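Local coordinates for phosphodiesterase (Candida albicans, PDB 6CPU), which is a phosphodiesterase of the HD superfamily, with a largely helical fold and a zinc and a magnesium ion in the model, at residues Q92-L101 and I161-N172. Residues are numbered along the deposited sequence; the frame is centred on the assembly and turned at random.
Sequences QFFFTHLNIL and IIPTMTYILNCN
P163 lies against the turn at T96-N99 and makes the middle of this contact. Its ring carbon CG comes 3.4 Å from T96 O, and its CD sits 3.5 Å from N99 OD1, so two oxygens of 92-101 meet C-H groups along the CG-CD edge of the ring. The CG2 methyl of I161 likewise packs on the backbone of N99, 3.4 Å from its O. The T96 side chain crosses the proline ring obliquely, OG1 lying 3.9 Å from P163 CB; with OG1 anti to the backbone N (chi1 -177°), the hydroxyl also looks toward the ring edge of Y167 and CG1 of I168.

Apolar contact is made where the chain enters strand 100-103: the other branch of I161 ends with CD1 4.0 Å from L101 CB. Helix 110-124 adds L113 and E116 against L101, and L124 against both N99 and I162.

Polar links here are indirect or weak. A water between I100 O and I161 O is placed to donate to each, though other acceptors compete for its two protons, and N99 CA makes a CH...O contact with I161 O.

Farther along helix 165-173, N172 crosses F93 at about a right angle, its OD1 3.3 Å from CE1 at the ring edge, near the ring plane. The amide is steadied from its other end, ND2 donating to I168 O at 2.9 Å, while K389 makes a cation-pi contact with the F93 ring.

The contact thus joins the end of helix 84-94, the turn after it and the outermost strand 100-103 to the approach to helix 165-173, which T164 caps by accepting from Y167 N, and to one side of that helix. Direct contact relies on shape and on oxygens set against C-H groups, with one water between two backbone carbonyls that cannot bond to each other.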
# COMPACT_ATOMS: atom_id res chain seq x y z
N GLN A 92 -10.37 -4.94 -17.08
CA GLN A 92 -9.00 -4.66 -17.49
C GLN A 92 -8.30 -3.64 -16.56
O GLN A 92 -7.12 -3.81 -16.22
CB GLN A 92 -9.01 -4.14 -18.92
CG GLN A 92 -7.68 -4.10 -19.63
CD GLN A 92 -7.78 -3.45 -21.01
OE1 GLN A 92 -8.56 -2.51 -21.23
NE2 GLN A 92 -6.98 -3.93 -21.93
N PHE A 93 -9.01 -2.58 -16.20
CA PHE A 93 -8.42 -1.48 -15.44
C PHE A 93 -8.44 -1.74 -13.94
O PHE A 93 -7.41 -1.64 -13.28
CB PHE A 93 -9.13 -0.15 -15.70
CG PHE A 93 -8.52 1.01 -14.95
CD1 PHE A 93 -7.33 1.56 -15.38
CD2 PHE A 93 -9.12 1.51 -13.81
CE1 PHE A 93 -6.74 2.61 -14.69
CE2 PHE A 93 -8.54 2.56 -13.11
CZ PHE A 93 -7.36 3.12 -13.56
N PHE A 94 -9.61 -2.05 -13.40
CA PHE A 94 -9.74 -2.20 -11.95
C PHE A 94 -9.21 -3.52 -11.43
O PHE A 94 -8.90 -3.62 -10.26
CB PHE A 94 -11.18 -1.99 -11.49
CG PHE A 94 -11.67 -0.59 -11.75
CD1 PHE A 94 -11.34 0.45 -10.90
CD2 PHE A 94 -12.44 -0.32 -12.87
CE1 PHE A 94 -11.80 1.74 -11.14
CE2 PHE A 94 -12.88 0.97 -13.13
CZ PHE A 94 -12.56 1.99 -12.27
N PHE A 95 -9.12 -4.54 -12.28
CA PHE A 95 -8.71 -5.88 -11.82
C PHE A 95 -7.49 -6.44 -12.57
O PHE A 95 -7.28 -7.65 -12.66
CB PHE A 95 -9.93 -6.82 -11.79
CG PHE A 95 -10.98 -6.34 -10.85
CD1 PHE A 95 -10.79 -6.42 -9.47
CD2 PHE A 95 -12.14 -5.71 -11.33
CE1 PHE A 95 -11.73 -5.92 -8.60
CE2 PHE A 95 -13.08 -5.22 -10.45
CZ PHE A 95 -12.89 -5.32 -9.08
N THR A 96 -6.67 -5.51 -13.03
CA THR A 96 -5.39 -5.81 -13.68
C THR A 96 -4.55 -6.77 -12.82
O THR A 96 -3.96 -7.72 -13.33
CB THR A 96 -4.61 -4.49 -14.00
OG1 THR A 96 -3.40 -4.79 -14.70
CG2 THR A 96 -4.27 -3.68 -12.75
N HIS A 97 -4.58 -6.54 -11.52
CA HIS A 97 -3.77 -7.30 -10.55
C HIS A 97 -4.14 -8.78 -10.40
O HIS A 97 -3.40 -9.51 -9.75
CB HIS A 97 -3.84 -6.62 -9.17
CG HIS A 97 -5.22 -6.61 -8.57
ND1 HIS A 97 -6.19 -5.72 -8.98
CD2 HIS A 97 -5.77 -7.35 -7.58
CE1 HIS A 97 -7.30 -5.94 -8.29
NE2 HIS A 97 -7.05 -6.89 -7.40
N LEU A 98 -5.25 -9.22 -11.00
CA LEU A 98 -5.76 -10.58 -10.82
C LEU A 98 -5.52 -11.61 -11.94
O LEU A 98 -6.13 -12.68 -11.91
CB LEU A 98 -7.26 -10.51 -10.51
CG LEU A 98 -7.64 -9.84 -9.20
CD1 LEU A 98 -9.15 -9.84 -9.02
CD2 LEU A 98 -6.97 -10.53 -8.02
N ASN A 99 -4.68 -11.31 -12.92
CA ASN A 99 -4.30 -12.30 -13.97
C ASN A 99 -5.50 -12.88 -14.70
O ASN A 99 -5.70 -14.10 -14.72
CB ASN A 99 -3.47 -13.43 -13.37
CG ASN A 99 -2.39 -12.92 -12.47
OD1 ASN A 99 -1.47 -12.23 -12.93
ND2 ASN A 99 -2.50 -13.22 -11.17
N ILE A 100 -6.32 -11.99 -15.25
CA ILE A 100 -7.61 -12.38 -15.84
C ILE A 100 -7.51 -12.50 -17.37
O ILE A 100 -6.93 -11.63 -18.02
CB ILE A 100 -8.71 -11.36 -15.48
CG1 ILE A 100 -9.05 -11.45 -13.99
CG2 ILE A 100 -9.95 -11.58 -16.34
CD1 ILE A 100 -9.80 -10.26 -13.44
N LEU A 101 -8.07 -13.59 -17.90
CA LEU A 101 -8.38 -13.73 -19.33
C LEU A 101 -9.90 -13.64 -19.52
O LEU A 101 -10.64 -14.37 -18.87
CB LEU A 101 -7.92 -15.08 -19.84
CG LEU A 101 -8.14 -15.33 -21.34
CD1 LEU A 101 -7.43 -14.26 -22.16
CD2 LEU A 101 -7.64 -16.70 -21.70
N ILE A 161 -1.77 -12.50 -20.12
CA ILE A 161 -2.53 -12.54 -18.87
C ILE A 161 -1.86 -11.85 -17.68
O ILE A 161 -2.53 -11.20 -16.87
CB ILE A 161 -2.84 -14.02 -18.53
CG1 ILE A 161 -3.91 -14.55 -19.50
CG2 ILE A 161 -3.29 -14.20 -17.10
CD1 ILE A 161 -4.04 -16.07 -19.48
N ILE A 162 -0.55 -11.99 -17.54
CA ILE A 162 0.11 -11.53 -16.34
C ILE A 162 0.71 -10.14 -16.53
O ILE A 162 1.54 -9.95 -17.42
CB ILE A 162 1.25 -12.48 -15.93
CG1 ILE A 162 0.73 -13.91 -15.78
CG2 ILE A 162 1.91 -11.98 -14.65
CD1 ILE A 162 1.84 -14.94 -15.67
N PRO A 163 0.30 -9.16 -15.71
CA PRO A 163 0.80 -7.81 -15.92
C PRO A 163 2.21 -7.62 -15.34
O PRO A 163 2.59 -8.27 -14.36
CB PRO A 163 -0.20 -6.96 -15.14
CG PRO A 163 -0.58 -7.83 -14.01
CD PRO A 163 -0.68 -9.21 -14.61
N THR A 164 2.98 -6.77 -15.99
CA THR A 164 4.29 -6.38 -15.50
C THR A 164 4.26 -4.93 -15.07
O THR A 164 3.33 -4.18 -15.41
CB THR A 164 5.36 -6.53 -16.57
OG1 THR A 164 5.11 -5.57 -17.60
CG2 THR A 164 5.37 -7.92 -17.14
N MET A 165 5.28 -4.53 -14.33
CA MET A 165 5.38 -3.15 -13.87
C MET A 165 5.39 -2.17 -15.03
O MET A 165 4.68 -1.14 -14.98
CB MET A 165 6.64 -2.98 -13.02
CG MET A 165 6.52 -3.63 -11.64
SD MET A 165 8.13 -3.69 -10.82
CE MET A 165 8.32 -1.97 -10.41
N THR A 166 6.18 -2.46 -16.07
CA THR A 166 6.25 -1.54 -17.22
C THR A 166 4.92 -1.44 -17.96
O THR A 166 4.54 -0.35 -18.43
CB THR A 166 7.39 -1.88 -18.21
OG1 THR A 166 7.26 -3.23 -18.67
CG2 THR A 166 8.74 -1.67 -17.55
N TYR A 167 4.18 -2.55 -18.03
CA TYR A 167 2.88 -2.57 -18.70
C TYR A 167 1.89 -1.64 -17.99
O TYR A 167 1.17 -0.83 -18.63
CB TYR A 167 2.34 -3.99 -18.75
CG TYR A 167 0.88 -4.07 -19.07
CD1 TYR A 167 0.43 -3.93 -20.38
CD2 TYR A 167 -0.06 -4.26 -18.07
CE1 TYR A 167 -0.92 -4.00 -20.67
CE2 TYR A 167 -1.41 -4.32 -18.35
CZ TYR A 167 -1.83 -4.18 -19.65
OH TYR A 167 -3.17 -4.24 -19.94
N ILE A 168 1.84 -1.75 -16.66
CA ILE A 168 0.91 -0.95 -15.88
C ILE A 168 1.32 0.52 -15.94
O ILE A 168 0.48 1.39 -16.11
CB ILE A 168 0.82 -1.44 -14.42
CG1 ILE A 168 0.28 -2.88 -14.37
CG2 ILE A 168 -0.07 -0.51 -13.61
CD1 ILE A 168 0.50 -3.58 -13.04
N LEU A 169 2.62 0.78 -15.82
CA LEU A 169 3.14 2.14 -15.88
C LEU A 169 2.79 2.80 -17.23
O LEU A 169 2.25 3.92 -17.26
CB LEU A 169 4.65 2.08 -15.69
CG LEU A 169 5.41 3.32 -15.30
CD1 LEU A 169 4.93 3.89 -13.98
CD2 LEU A 169 6.89 2.95 -15.24
N ASN A 170 3.05 2.09 -18.31
CA ASN A 170 2.77 2.59 -19.67
C ASN A 170 1.28 2.80 -19.91
O ASN A 170 0.89 3.83 -20.46
CB ASN A 170 3.32 1.64 -20.72
CG ASN A 170 3.00 2.10 -22.15
OD1 ASN A 170 2.05 1.62 -22.78
ND2 ASN A 170 3.79 3.04 -22.65
N CYS A 171 0.47 1.85 -19.46
CA CYS A 171 -0.97 1.95 -19.66
C CYS A 171 -1.54 3.19 -18.98
O CYS A 171 -2.40 3.87 -19.53
CB CYS A 171 -1.68 0.70 -19.15
SG CYS A 171 -3.47 0.82 -19.35
N ASN A 172 -1.05 3.50 -17.78
CA ASN A 172 -1.57 4.65 -17.05
C ASN A 172 -0.99 5.99 -17.47
O ASN A 172 -1.63 7.03 -17.21
CB ASN A 172 -1.44 4.44 -15.55
CG ASN A 172 -2.44 3.44 -15.06
OD1 ASN A 172 -3.61 3.76 -14.86
ND2 ASN A 172 -2.01 2.20 -14.93
O HOH W 1 -4.80 -9.92 -17.52